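Local coordinates for Ctr9 protein (PDB 6AF0), which probably binds the RNA polymerase II complex, as expected of a Paf1-complex subunit built largely of tetratricopeptide repeats, of which this chain is one large helical piece, at residues 195-200 against 214-219; 687-692 against 729-734; 697-702 against 722-727. All coordinates share one frame; numbering follows the deposited sequence.

Contact 1 (195-200 against 214-219); sequences AVMGKA and AAYQDV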
ATOM      1  N   ALA A 195      39.131   0.934 -38.035  1.00 70.78           N
ATOM      2  CA  ALA A 195      39.186   2.212 -37.312  1.00 74.23           C
ATOM      3  C   ALA A 195      37.807   2.833 -37.175  1.00 70.82           C
ATOM      4  O   ALA A 195      37.466   3.429 -36.149  1.00 69.95           O
ATOM      5  CB  ALA A 195      40.102   3.183 -38.027  1.00 76.96           C
ATOM      6  N   VAL A 196      37.021   2.702 -38.233  1.00 69.62           N
ATOM      7  CA  VAL A 196      35.692   3.287 -38.247  1.00 69.44           C
ATOM      8  C   VAL A 196      34.773   2.422 -37.386  1.00 64.29           C
ATOM      9  O   VAL A 196      33.895   2.944 -36.675  1.00 61.62           O
ATOM     10  CB  VAL A 196      35.187   3.526 -39.695  1.00 70.82           C
ATOM     11  CG1 VAL A 196      34.968   2.235 -40.411  1.00 67.46           C
ATOM     12  CG2 VAL A 196      33.898   4.337 -39.703  1.00 85.52           C
ATOM     13  N   MET A 197      35.024   1.109 -37.394  1.00 62.92           N
ATOM     14  CA  MET A 197      34.299   0.184 -36.487  1.00 61.28           C
ATOM     15  C   MET A 197      34.567   0.480 -35.007  1.00 58.32           C
ATOM     16  O   MET A 197      33.678   0.344 -34.163  1.00 53.94           O
ATOM     17  CB  MET A 197      34.631  -1.266 -36.796  1.00 55.45           C
ATOM     18  CG  MET A 197      33.851  -1.787 -37.982  1.00 58.40           C
ATOM     19  SD  MET A 197      34.227  -3.491 -38.435  1.00 61.27           S
ATOM     20  CE  MET A 197      33.782  -4.286 -36.902  1.00 66.49           C
ATOM     21  N   GLY A 198      35.799   0.891 -34.727  1.00 59.85           N
ATOM     22  CA  GLY A 198      36.215   1.315 -33.395  1.00 62.80           C
ATOM     23  C   GLY A 198      35.534   2.603 -32.979  1.00 69.65           C
ATOM     24  O   GLY A 198      35.070   2.733 -31.829  1.00 71.85           O
ATOM     25  N   LYS A 199      35.485   3.556 -33.919  1.00 71.73           N
ATOM     26  CA  LYS A 199      34.740   4.819 -33.743  1.00 67.38           C
ATOM     27  C   LYS A 199      33.266   4.548 -33.504  1.00 64.89           C
ATOM     28  O   LYS A 199      32.693   5.090 -32.580  1.00 65.14           O
ATOM     29  CB  LYS A 199      34.885   5.717 -34.965  1.00 71.43           C
ATOM     30  CG  LYS A 199      33.782   6.751 -35.140  1.00 73.26           C
ATOM     31  CD  LYS A 199      33.981   7.540 -36.432  1.00 82.77           C
ATOM     32  CE  LYS A 199      32.936   8.634 -36.642  1.00 84.87           C
ATOM     33  NZ  LYS A 199      32.804   9.031 -38.076  1.00 84.14           N
ATOM     34  N   ALA A 200      32.656   3.702 -34.331  1.00 63.46           N
ATOM     35  CA  ALA A 200      31.252   3.294 -34.114  1.00 59.88           C
ATOM     36  C   ALA A 200      31.039   2.748 -32.690  1.00 61.68           C
ATOM     37  O   ALA A 200      30.088   3.110 -31.998  1.00 61.25           O
ATOM     38  CB  ALA A 200      30.836   2.250 -35.146  1.00 56.84           C
ATOM     39  N   ALA A 214      25.178   4.843 -38.373  1.00 59.30           N
ATOM     40  CA  ALA A 214      25.614   5.424 -39.632  1.00 57.47           C
ATOM     41  C   ALA A 214      26.977   4.895 -39.987  1.00 59.04           C
ATOM     42  O   ALA A 214      27.257   4.641 -41.161  1.00 63.36           O
ATOM     43  CB  ALA A 214      25.649   6.939 -39.520  1.00 57.67           C
ATOM     44  N   ALA A 215      27.802   4.725 -38.948  1.00 56.58           N
ATOM     45  CA  ALA A 215      29.166   4.236 -39.088  1.00 53.70           C
ATOM     46  C   ALA A 215      29.260   2.742 -39.474  1.00 56.46           C
ATOM     47  O   ALA A 215      29.945   2.387 -40.455  1.00 62.47           O
ATOM     48  CB  ALA A 215      29.949   4.534 -37.834  1.00 48.91           C
ATOM     49  N   TYR A 216      28.573   1.871 -38.742  1.00 52.69           N
ATOM     50  CA  TYR A 216      28.549   0.458 -39.109  1.00 50.78           C
ATOM     51  C   TYR A 216      27.998   0.275 -40.502  1.00 56.02           C
ATOM     52  O   TYR A 216      28.543  -0.493 -41.270  1.00 54.46           O
ATOM     53  CB  TYR A 216      27.722  -0.357 -38.128  1.00 53.86           C
ATOM     54  CG  TYR A 216      28.391  -0.542 -36.793  1.00 56.71           C
ATOM     55  CD1 TYR A 216      29.522  -1.312 -36.670  1.00 55.76           C
ATOM     56  CD2 TYR A 216      27.893   0.054 -35.656  1.00 60.93           C
ATOM     57  CE1 TYR A 216      30.146  -1.477 -35.452  1.00 59.56           C
ATOM     58  CE2 TYR A 216      28.501  -0.116 -34.423  1.00 59.51           C
ATOM     59  CZ  TYR A 216      29.633  -0.881 -34.321  1.00 60.50           C
ATOM     60  OH  TYR A 216      30.270  -1.049 -33.098  1.00 58.89           O
ATOM     61  N   GLN A 217      26.913   0.988 -40.822  1.00 63.44           N
ATOM     62  CA  GLN A 217      26.330   0.968 -42.172  1.00 62.48           C
ATOM     63  C   GLN A 217      27.343   1.429 -43.225  1.00 56.17           C
ATOM     64  O   GLN A 217      27.422   0.873 -44.308  1.00 52.14           O
ATOM     65  CB  GLN A 217      25.064   1.830 -42.228  1.00 62.70           C
ATOM     66  CG  GLN A 217      23.847   1.225 -41.530  1.00 62.81           C
ATOM     67  CD  GLN A 217      22.665   2.183 -41.491  1.00 61.28           C
ATOM     68  OE1 GLN A 217      22.842   3.405 -41.433  1.00 58.79           O
ATOM     69  NE2 GLN A 217      21.456   1.637 -41.512  1.00 59.90           N
ATOM     70  N   ASP A 218      28.140   2.428 -42.891  1.00 57.81           N
ATOM     71  CA  ASP A 218      29.162   2.908 -43.814  1.00 62.09           C
ATOM     72  C   ASP A 218      30.181   1.806 -44.122  1.00 63.31           C
ATOM     73  O   ASP A 218      30.616   1.621 -45.263  1.00 64.13           O
ATOM     74  CB  ASP A 218      29.864   4.131 -43.229  1.00 67.06           C
ATOM     75  CG  ASP A 218      30.690   4.875 -44.259  1.00 68.02           C
ATOM     76  OD1 ASP A 218      30.099   5.347 -45.242  1.00 75.76           O
ATOM     77  OD2 ASP A 218      31.919   5.007 -44.091  1.00 69.44           O
ATOM     78  N   VAL A 219      30.550   1.057 -43.096  1.00 59.44           N
ATOM     79  CA  VAL A 219      31.454  -0.073 -43.284  1.00 55.53           C
ATOM     80  C   VAL A 219      30.889  -1.116 -44.219  1.00 54.41           C
ATOM     81  O   VAL A 219      31.538  -1.538 -45.130  1.00 52.51           O
ATOM     82  CB  VAL A 219      31.733  -0.767 -41.960  1.00 59.18           C
ATOM     83  CG1 VAL A 219      32.798  -1.833 -42.143  1.00 59.38           C
ATOM     84  CG2 VAL A 219      32.182   0.268 -40.941  1.00 64.89           C
TER
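The ring of Y216 takes the methyl group of A200 over one of its faces. A200 CB lies 3.5 Å from the centroid of the Y216 ring and 17° off the ring normal. This is a CH-pi contact. The methyl is offset toward the CE2 side, with A200 CB to Y216 CE2 at 3.4 Å. The carbonyl oxygen of M197 approaches the same ring obliquely, near the phenol end. M197 O and Y216 OH are 3.8 Å apart, which is a contact and not a hydrogen bond. Y216 CG stands anti to its carbonyl carbon (chi1 -73°), and this sends the ring across to helix 193-205. The Y216 side chain also touches I235 and C238 of helix 232-240, and P231.

A200 also packs against A215, with A200 CB to A215 CB at 3.6 Å. Two small residues meet here, and the backbones come close together. V196 and V219 fill the next layer. V196 CG1 touches V219 CG2 at 3.5 Å, and the two side chains slide past each other in opposite directions. The other branch of V196, CG2, looks more loosely toward A215. M197 comes in at about a right angle to V219, with M197 CG 4.0 Å from V219 CG2. The alanine, valine and methionine contacts are apolar packing. Apolar side chains from the chain of another protein pack on M197 and Y216.

The two short helix segments run nearly antiparallel, at 159°, with axes 8.7 Å apart at closest approach. Neighbouring helices joined by a short turn and packed through small and apolar side chains are characteristic of the tetratricopeptide repeat, and both segments belong to a stretch of that family.

Contact 2 (687-692 against 729-734); sequences HDRYAL and DKALQL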
ATOM      1  N   HIS A 687     -10.367   3.090  33.169  1.00116.63           N
ATOM      2  CA  HIS A 687     -10.805   3.899  32.026  1.00120.69           C
ATOM      3  C   HIS A 687     -12.125   3.407  31.403  1.00117.37           C
ATOM      4  O   HIS A 687     -12.315   3.546  30.197  1.00130.14           O
ATOM      5  CB  HIS A 687      -9.719   3.917  30.924  1.00131.01           C
ATOM      6  CG  HIS A 687      -8.366   4.411  31.367  1.00136.95           C
ATOM      7  ND1 HIS A 687      -7.412   4.865  30.479  1.00131.06           N
ATOM      8  CD2 HIS A 687      -7.801   4.508  32.591  1.00137.55           C
ATOM      9  CE1 HIS A 687      -6.325   5.227  31.140  1.00126.18           C
ATOM     10  NE2 HIS A 687      -6.536   5.021  32.425  1.00126.52           N
ATOM     11  N   ASP A 688     -13.043   2.845  32.195  1.00108.70           N
ATOM     12  CA  ASP A 688     -14.321   2.383  31.625  1.00100.72           C
ATOM     13  C   ASP A 688     -15.229   3.557  31.305  1.00 94.42           C
ATOM     14  O   ASP A 688     -16.115   3.883  32.091  1.00105.18           O
ATOM     15  CB  ASP A 688     -15.057   1.381  32.529  1.00103.51           C
ATOM     16  CG  ASP A 688     -16.116   0.562  31.764  1.00112.27           C
ATOM     17  OD1 ASP A 688     -16.153   0.658  30.504  1.00120.68           O
ATOM     18  OD2 ASP A 688     -16.918  -0.187  32.394  1.00120.73           O
ATOM     19  N   ARG A 689     -15.015   4.161  30.133  1.00 82.40           N
ATOM     20  CA  ARG A 689     -15.764   5.336  29.691  1.00 83.98           C
ATOM     21  C   ARG A 689     -17.257   5.282  30.029  1.00 88.72           C
ATOM     22  O   ARG A 689     -17.815   6.255  30.517  1.00 93.16           O
ATOM     23  CB  ARG A 689     -15.600   5.564  28.192  1.00 89.11           C
ATOM     24  CG  ARG A 689     -14.265   6.186  27.808  1.00 94.62           C
ATOM     25  CD  ARG A 689     -13.220   5.148  27.434  1.00 87.05           C
ATOM     26  NE  ARG A 689     -13.250   4.846  26.013  1.00 83.46           N
ATOM     27  CZ  ARG A 689     -12.582   3.851  25.453  1.00 83.75           C
ATOM     28  NH1 ARG A 689     -12.678   3.655  24.149  1.00 81.17           N
ATOM     29  NH2 ARG A 689     -11.823   3.043  26.193  1.00 96.35           N
ATOM     30  N   TYR A 690     -17.890   4.145  29.779  1.00 91.41           N
ATOM     31  CA  TYR A 690     -19.302   3.964  30.107  1.00 92.06           C
ATOM     32  C   TYR A 690     -19.560   4.382  31.555  1.00 90.50           C
ATOM     33  O   TYR A 690     -20.417   5.213  31.826  1.00 98.80           O
ATOM     34  CB  TYR A 690     -19.719   2.503  29.885  1.00 89.70           C
ATOM     35  CG  TYR A 690     -21.209   2.271  29.709  1.00 81.15           C
ATOM     36  CD1 TYR A 690     -21.774   2.255  28.443  1.00 84.43           C
ATOM     37  CD2 TYR A 690     -22.045   2.043  30.807  1.00 80.07           C
ATOM     38  CE1 TYR A 690     -23.137   2.036  28.261  1.00 91.37           C
ATOM     39  CE2 TYR A 690     -23.412   1.826  30.641  1.00 90.88           C
ATOM     40  CZ  TYR A 690     -23.956   1.822  29.361  1.00 93.54           C
ATOM     41  OH  TYR A 690     -25.309   1.620  29.170  1.00 85.96           O
ATOM     42  N   ALA A 691     -18.797   3.827  32.480  1.00 86.40           N
ATOM     43  CA  ALA A 691     -19.014   4.120  33.900  1.00 96.88           C
ATOM     44  C   ALA A 691     -18.751   5.593  34.259  1.00 95.18           C
ATOM     45  O   ALA A 691     -19.450   6.164  35.098  1.00105.76           O
ATOM     46  CB  ALA A 691     -18.171   3.203  34.765  1.00 92.30           C
ATOM     47  N   LEU A 692     -17.757   6.202  33.622  1.00 88.01           N
ATOM     48  CA  LEU A 692     -17.408   7.603  33.889  1.00 92.05           C
ATOM     49  C   LEU A 692     -18.532   8.567  33.483  1.00 88.87           C
ATOM     50  O   LEU A 692     -18.937   9.434  34.259  1.00 82.09           O
ATOM     51  CB  LEU A 692     -16.100   7.986  33.177  1.00 89.71           C
ATOM     52  CG  LEU A 692     -14.812   7.385  33.754  1.00 89.66           C
ATOM     53  CD1 LEU A 692     -14.047   6.654  32.661  1.00 93.47           C
ATOM     54  CD2 LEU A 692     -13.933   8.436  34.412  1.00 87.04           C
ATOM     55  N   ASP A 729     -14.656  14.712  31.646  1.00116.71           N
ATOM     56  CA  ASP A 729     -13.489  15.130  30.864  1.00121.08           C
ATOM     57  C   ASP A 729     -12.498  13.961  30.733  1.00108.06           C
ATOM     58  O   ASP A 729     -12.040  13.667  29.629  1.00101.45           O
ATOM     59  CB  ASP A 729     -12.859  16.439  31.395  1.00125.39           C
ATOM     60  CG  ASP A 729     -11.497  16.234  32.024  1.00134.69           C
ATOM     61  OD1 ASP A 729     -11.423  15.659  33.136  1.00148.67           O
ATOM     62  OD2 ASP A 729     -10.495  16.646  31.395  1.00130.97           O
ATOM     63  N   LYS A 730     -12.223  13.256  31.830  1.00 95.63           N
ATOM     64  CA  LYS A 730     -11.333  12.093  31.752  1.00110.35           C
ATOM     65  C   LYS A 730     -11.855  11.119  30.695  1.00112.99           C
ATOM     66  O   LYS A 730     -11.116  10.717  29.809  1.00115.47           O
ATOM     67  CB  LYS A 730     -11.179  11.373  33.104  1.00114.63           C
ATOM     68  CG  LYS A 730     -10.009  10.376  33.146  1.00123.55           C
ATOM     69  CD  LYS A 730      -8.749  10.949  33.812  1.00132.01           C
ATOM     70  CE  LYS A 730      -7.572   9.967  33.825  1.00128.81           C
ATOM     71  NZ  LYS A 730      -6.246  10.628  34.034  1.00124.79           N
ATOM     72  N   ALA A 731     -13.132  10.758  30.805  1.00113.98           N
ATOM     73  CA  ALA A 731     -13.817   9.916  29.823  1.00100.58           C
ATOM     74  C   ALA A 731     -13.609  10.417  28.386  1.00106.40           C
ATOM     75  O   ALA A 731     -13.253   9.642  27.482  1.00 98.19           O
ATOM     76  CB  ALA A 731     -15.304   9.869  30.140  1.00 96.28           C
ATOM     77  N   LEU A 732     -13.844  11.716  28.185  1.00105.02           N
ATOM     78  CA  LEU A 732     -13.790  12.329  26.851  1.00106.22           C
ATOM     79  C   LEU A 732     -12.362  12.586  26.362  1.00113.57           C
ATOM     80  O   LEU A 732     -12.114  12.784  25.163  1.00109.17           O
ATOM     81  CB  LEU A 732     -14.591  13.635  26.830  1.00104.12           C
ATOM     82  CG  LEU A 732     -14.666  14.416  25.507  1.00100.03           C
ATOM     83  CD1 LEU A 732     -15.020  13.520  24.331  1.00108.32           C
ATOM     84  CD2 LEU A 732     -15.678  15.539  25.615  1.00 97.86           C
ATOM     85  N   GLN A 733     -11.412  12.578  27.286  1.00114.78           N
ATOM     86  CA  GLN A 733     -10.006  12.662  26.897  1.00117.57           C
ATOM     87  C   GLN A 733      -9.482  11.321  26.371  1.00119.31           C
ATOM     88  O   GLN A 733      -8.632  11.287  25.482  1.00127.50           O
ATOM     89  CB  GLN A 733      -9.142  13.171  28.053  1.00120.29           C
ATOM     90  CG  GLN A 733      -8.294  12.133  28.767  1.00120.70           C
ATOM     91  CD  GLN A 733      -7.366  12.767  29.779  1.00123.21           C
ATOM     92  OE1 GLN A 733      -7.493  13.956  30.100  1.00121.26           O
ATOM     93  NE2 GLN A 733      -6.415  11.984  30.279  1.00119.98           N
ATOM     94  N   LEU A 734      -9.993  10.224  26.922  1.00112.84           N
ATOM     95  CA  LEU A 734      -9.641   8.892  26.453  1.00 98.43           C
ATOM     96  C   LEU A 734     -10.281   8.693  25.090  1.00 92.09           C
ATOM     97  O   LEU A 734      -9.723   8.013  24.244  1.00 94.77           O
ATOM     98  CB  LEU A 734     -10.114   7.820  27.443  1.00 91.55           C
ATOM     99  CG  LEU A 734      -9.634   8.086  28.870  1.00 95.60           C
ATOM    100  CD1 LEU A 734     -10.353   7.250  29.915  1.00 96.39           C
ATOM    101  CD2 LEU A 734      -8.130   7.887  28.951  1.00103.43           C
TER
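L692 and A731 make the plainest apolar contact, with L692 CB 3.7 Å from A731 CB. L692 CD2 reaches more loosely toward K730 CB. L734 packs against H687 at about a right angle. L734 CD1 is 3.5 Å from H687 CB, and L734 CD2 is 3.5 Å from H687 ND1. The imidazole meets this second methyl obliquely. An alanine in place of L734 would lack the two methyls that meet H687 and would probably open a gap beside the imidazole.

R689 contributes the aliphatic part of its side chain. R689 CG lies 3.6 Å from A731 O, and R689 CD is 4.1 Å from L734 CB.

The polar end of R689 finds its partner in a salt bridge from NH1 to D735 OD2. D688, at the N-cap position of helix 689-704, makes no capping bond with its side chain; its OD1 forms a salt bridge outside the two segments, with a basic side chain of another protein's chain.

The contact joins the start of helix 689-704 to the end of helix 712-734, an antiparallel pair consistent with the stacked hairpins of a tetratricopeptide-type array. Helix 673-684 lies against L692 and A691, and helix 739-752 lies against L732.

Contact 3 (697-702 against 722-727); sequences NLHLMA and NRAVEF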
ATOM      1  N   ASN A 697     -23.282  11.862  34.710  1.00 98.39           N
ATOM      2  CA  ASN A 697     -24.756  11.837  34.666  1.00 91.20           C
ATOM      3  C   ASN A 697     -25.411  11.822  36.027  1.00 92.01           C
ATOM      4  O   ASN A 697     -26.370  12.552  36.260  1.00 99.79           O
ATOM      5  CB  ASN A 697     -25.247  10.591  33.939  1.00 86.46           C
ATOM      6  CG  ASN A 697     -25.188  10.715  32.429  1.00 89.90           C
ATOM      7  OD1 ASN A 697     -24.791  11.745  31.865  1.00 77.87           O
ATOM      8  ND2 ASN A 697     -25.593   9.640  31.756  1.00 94.31           N
ATOM      9  N   LEU A 698     -24.915  10.954  36.904  1.00 89.66           N
ATOM     10  CA  LEU A 698     -25.499  10.780  38.228  1.00 94.84           C
ATOM     11  C   LEU A 698     -25.275  12.013  39.076  1.00103.97           C
ATOM     12  O   LEU A 698     -26.207  12.536  39.706  1.00103.23           O
ATOM     13  CB  LEU A 698     -24.910   9.567  38.940  1.00102.49           C
ATOM     14  CG  LEU A 698     -25.900   8.832  39.865  1.00111.77           C
ATOM     15  CD1 LEU A 698     -25.317   7.498  40.289  1.00106.12           C
ATOM     16  CD2 LEU A 698     -26.308   9.645  41.092  1.00112.84           C
ATOM     17  N   HIS A 699     -24.026  12.464  39.095  1.00107.41           N
ATOM     18  CA  HIS A 699     -23.669  13.699  39.780  1.00102.95           C
ATOM     19  C   HIS A 699     -24.633  14.773  39.319  1.00 97.74           C
ATOM     20  O   HIS A 699     -25.412  15.303  40.115  1.00107.19           O
ATOM     21  CB  HIS A 699     -22.207  14.094  39.494  1.00104.07           C
ATOM     22  CG  HIS A 699     -21.216  13.442  40.413  1.00104.82           C
ATOM     23  ND1 HIS A 699     -20.298  14.162  41.147  1.00109.03           N
ATOM     24  CD2 HIS A 699     -21.020  12.142  40.740  1.00103.61           C
ATOM     25  CE1 HIS A 699     -19.575  13.334  41.881  1.00106.67           C
ATOM     26  NE2 HIS A 699     -19.991  12.102  41.650  1.00101.67           N
ATOM     27  N   LEU A 700     -24.619  15.014  38.011  1.00 86.41           N
ATOM     28  CA  LEU A 700     -25.413  16.066  37.364  1.00 83.98           C
ATOM     29  C   LEU A 700     -26.878  16.093  37.793  1.00 84.90           C
ATOM     30  O   LEU A 700     -27.472  17.146  38.022  1.00 84.96           O
ATOM     31  CB  LEU A 700     -25.339  15.877  35.852  1.00 79.76           C
ATOM     32  CG  LEU A 700     -25.230  17.093  34.958  1.00 81.04           C
ATOM     33  CD1 LEU A 700     -24.176  18.073  35.437  1.00 85.49           C
ATOM     34  CD2 LEU A 700     -24.919  16.610  33.557  1.00 79.33           C
ATOM     35  N   MET A 701     -27.467  14.917  37.875  1.00 97.90           N
ATOM     36  CA  MET A 701     -28.869  14.820  38.243  1.00113.47           C
ATOM     37  C   MET A 701     -29.033  15.105  39.715  1.00113.29           C
ATOM     38  O   MET A 701     -29.904  15.878  40.092  1.00128.78           O
ATOM     39  CB  MET A 701     -29.460  13.453  37.879  1.00118.68           C
ATOM     40  CG  MET A 701     -30.164  13.474  36.532  1.00119.87           C
ATOM     41  SD  MET A 701     -30.805  11.879  36.030  1.00120.27           S
ATOM     42  CE  MET A 701     -32.227  11.701  37.118  1.00106.03           C
ATOM     43  N   ALA A 702     -28.178  14.505  40.538  1.00108.91           N
ATOM     44  CA  ALA A 702     -28.250  14.689  41.991  1.00 99.12           C
ATOM     45  C   ALA A 702     -27.985  16.136  42.390  1.00 99.58           C
ATOM     46  O   ALA A 702     -28.441  16.595  43.439  1.00106.34           O
ATOM     47  CB  ALA A 702     -27.267  13.769  42.690  1.00 92.86           C
ATOM     48  N   ASN A 722     -18.542  20.370  39.474  1.00115.47           N
ATOM     49  CA  ASN A 722     -17.125  20.227  39.185  1.00116.42           C
ATOM     50  C   ASN A 722     -16.732  18.744  39.084  1.00116.60           C
ATOM     51  O   ASN A 722     -16.046  18.343  38.146  1.00116.38           O
ATOM     52  CB  ASN A 722     -16.291  20.929  40.259  1.00116.91           C
ATOM     53  CG  ASN A 722     -16.080  22.403  39.986  1.00107.02           C
ATOM     54  OD1 ASN A 722     -15.081  22.957  40.422  1.00118.27           O
ATOM     55  ND2 ASN A 722     -17.004  23.044  39.284  1.00 95.73           N
ATOM     56  N   ARG A 723     -17.184  17.939  40.043  1.00111.89           N
ATOM     57  CA  ARG A 723     -16.902  16.499  40.043  1.00115.62           C
ATOM     58  C   ARG A 723     -17.481  15.787  38.836  1.00117.98           C
ATOM     59  O   ARG A 723     -16.827  14.923  38.262  1.00122.05           O
ATOM     60  CB  ARG A 723     -17.442  15.841  41.295  1.00116.52           C
ATOM     61  CG  ARG A 723     -16.675  16.236  42.525  1.00131.38           C
ATOM     62  CD  ARG A 723     -17.266  15.594  43.754  1.00133.71           C
ATOM     63  NE  ARG A 723     -16.558  16.039  44.944  1.00136.01           N
ATOM     64  CZ  ARG A 723     -16.981  15.831  46.180  1.00147.54           C
ATOM     65  NH1 ARG A 723     -18.118  15.174  46.381  1.00162.59           N
ATOM     66  NH2 ARG A 723     -16.267  16.283  47.208  1.00141.15           N
ATOM     67  N   ALA A 724     -18.713  16.137  38.477  1.00113.53           N
ATOM     68  CA  ALA A 724     -19.339  15.620  37.273  1.00105.84           C
ATOM     69  C   ALA A 724     -18.444  15.900  36.074  1.00101.47           C
ATOM     70  O   ALA A 724     -18.194  15.020  35.252  1.00113.86           O
ATOM     71  CB  ALA A 724     -20.709  16.250  37.063  1.00108.44           C
ATOM     72  N   VAL A 725     -17.947  17.122  35.981  1.00 89.03           N
ATOM     73  CA  VAL A 725     -17.087  17.489  34.865  1.00 95.32           C
ATOM     74  C   VAL A 725     -15.724  16.770  34.948  1.00105.61           C
ATOM     75  O   VAL A 725     -15.123  16.453  33.918  1.00108.49           O
ATOM     76  CB  VAL A 725     -16.948  19.015  34.771  1.00 98.14           C
ATOM     77  CG1 VAL A 725     -15.959  19.415  33.693  1.00101.48           C
ATOM     78  CG2 VAL A 725     -18.305  19.637  34.468  1.00100.17           C
ATOM     79  N   GLU A 726     -15.254  16.501  36.168  1.00113.16           N
ATOM     80  CA  GLU A 726     -14.072  15.652  36.393  1.00115.59           C
ATOM     81  C   GLU A 726     -14.214  14.372  35.568  1.00113.73           C
ATOM     82  O   GLU A 726     -13.371  14.074  34.707  1.00115.19           O
ATOM     83  CB  GLU A 726     -13.922  15.281  37.885  1.00123.53           C
ATOM     84  CG  GLU A 726     -12.507  15.367  38.455  1.00124.86           C
ATOM     85  CD  GLU A 726     -12.255  16.694  39.155  1.00129.82           C
ATOM     86  OE1 GLU A 726     -12.935  16.972  40.164  1.00133.10           O
ATOM     87  OE2 GLU A 726     -11.390  17.472  38.701  1.00139.70           O
ATOM     88  N   PHE A 727     -15.297  13.637  35.836  1.00105.21           N
ATOM     89  CA  PHE A 727     -15.569  12.360  35.167  1.00 98.99           C
ATOM     90  C   PHE A 727     -15.835  12.523  33.664  1.00 99.16           C
ATOM     91  O   PHE A 727     -15.349  11.735  32.852  1.00104.96           O
ATOM     92  CB  PHE A 727     -16.770  11.656  35.775  1.00 88.60           C
ATOM     93  CG  PHE A 727     -16.656  11.372  37.242  1.00 85.91           C
ATOM     94  CD1 PHE A 727     -15.898  10.333  37.709  1.00 84.56           C
ATOM     95  CD2 PHE A 727     -17.384  12.101  38.149  1.00 94.32           C
ATOM     96  CE1 PHE A 727     -15.839  10.050  39.061  1.00 85.07           C
ATOM     97  CE2 PHE A 727     -17.329  11.823  39.504  1.00 93.42           C
ATOM     98  CZ  PHE A 727     -16.561  10.793  39.960  1.00 85.15           C
TER
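H699 and F727 both hold CG anti to their carbonyl carbons (chi1 -86° and -58°), and their rings meet between the two helices. They form a T-shaped, edge-to-face pair. The edge of F727 points at the face of H699, with ring centroids 5.0 Å apart and planes at 68°. F727 CE2 does the touching, 3.4 Å from H699 NE2.

R723 also approaches the imidazole. R723 CB lies obliquely to the ring, 3.3 Å from H699 ND1, while R723 CD sits at the ring edge, in plane. From there the extended chain carries the guanidinium away. R723 NE is 5.7 Å from H699 ND1, so the two polar groups do not meet.

Behind the rings, H699 CB packs on A724 CB at 3.6 Å. L700 adds a looser apolar touch, with L700 CD1 to A724 CB at 4.2 Å.

The short helix segments run nearly antiparallel, their axes 8.3 Å apart at closest approach. Such a pair is consistent with the stacked helix hairpins of a tetratricopeptide-type helical array. Helix 739-752 closes the buried side, where L700 meets I747 and V725 meets A748. Helix 673-684 packs on L698. Aromatic packing from the chain of another protein lies against N722 and V725.

Contacts 2 and 3 join the same two helices, 689-704 and 712-734. Their centres are 12 Å apart, and they touch where L692 O meets F727 CB at 3.5 Å. Contact 3 lies nearer the turn between the helices, and contact 2 holds their far ends. Contact 1 joins a different helix pair on the opposite side of the chain's centre, with about 69 Å between its nearest atoms and those of contact 2. It is the buried one, made of alanines, valines, a methionine and a tyrosine. Contacts 2 and 3 are only partly buried. Each mixes apolar packing with a histidine and the aliphatic part of an arginine.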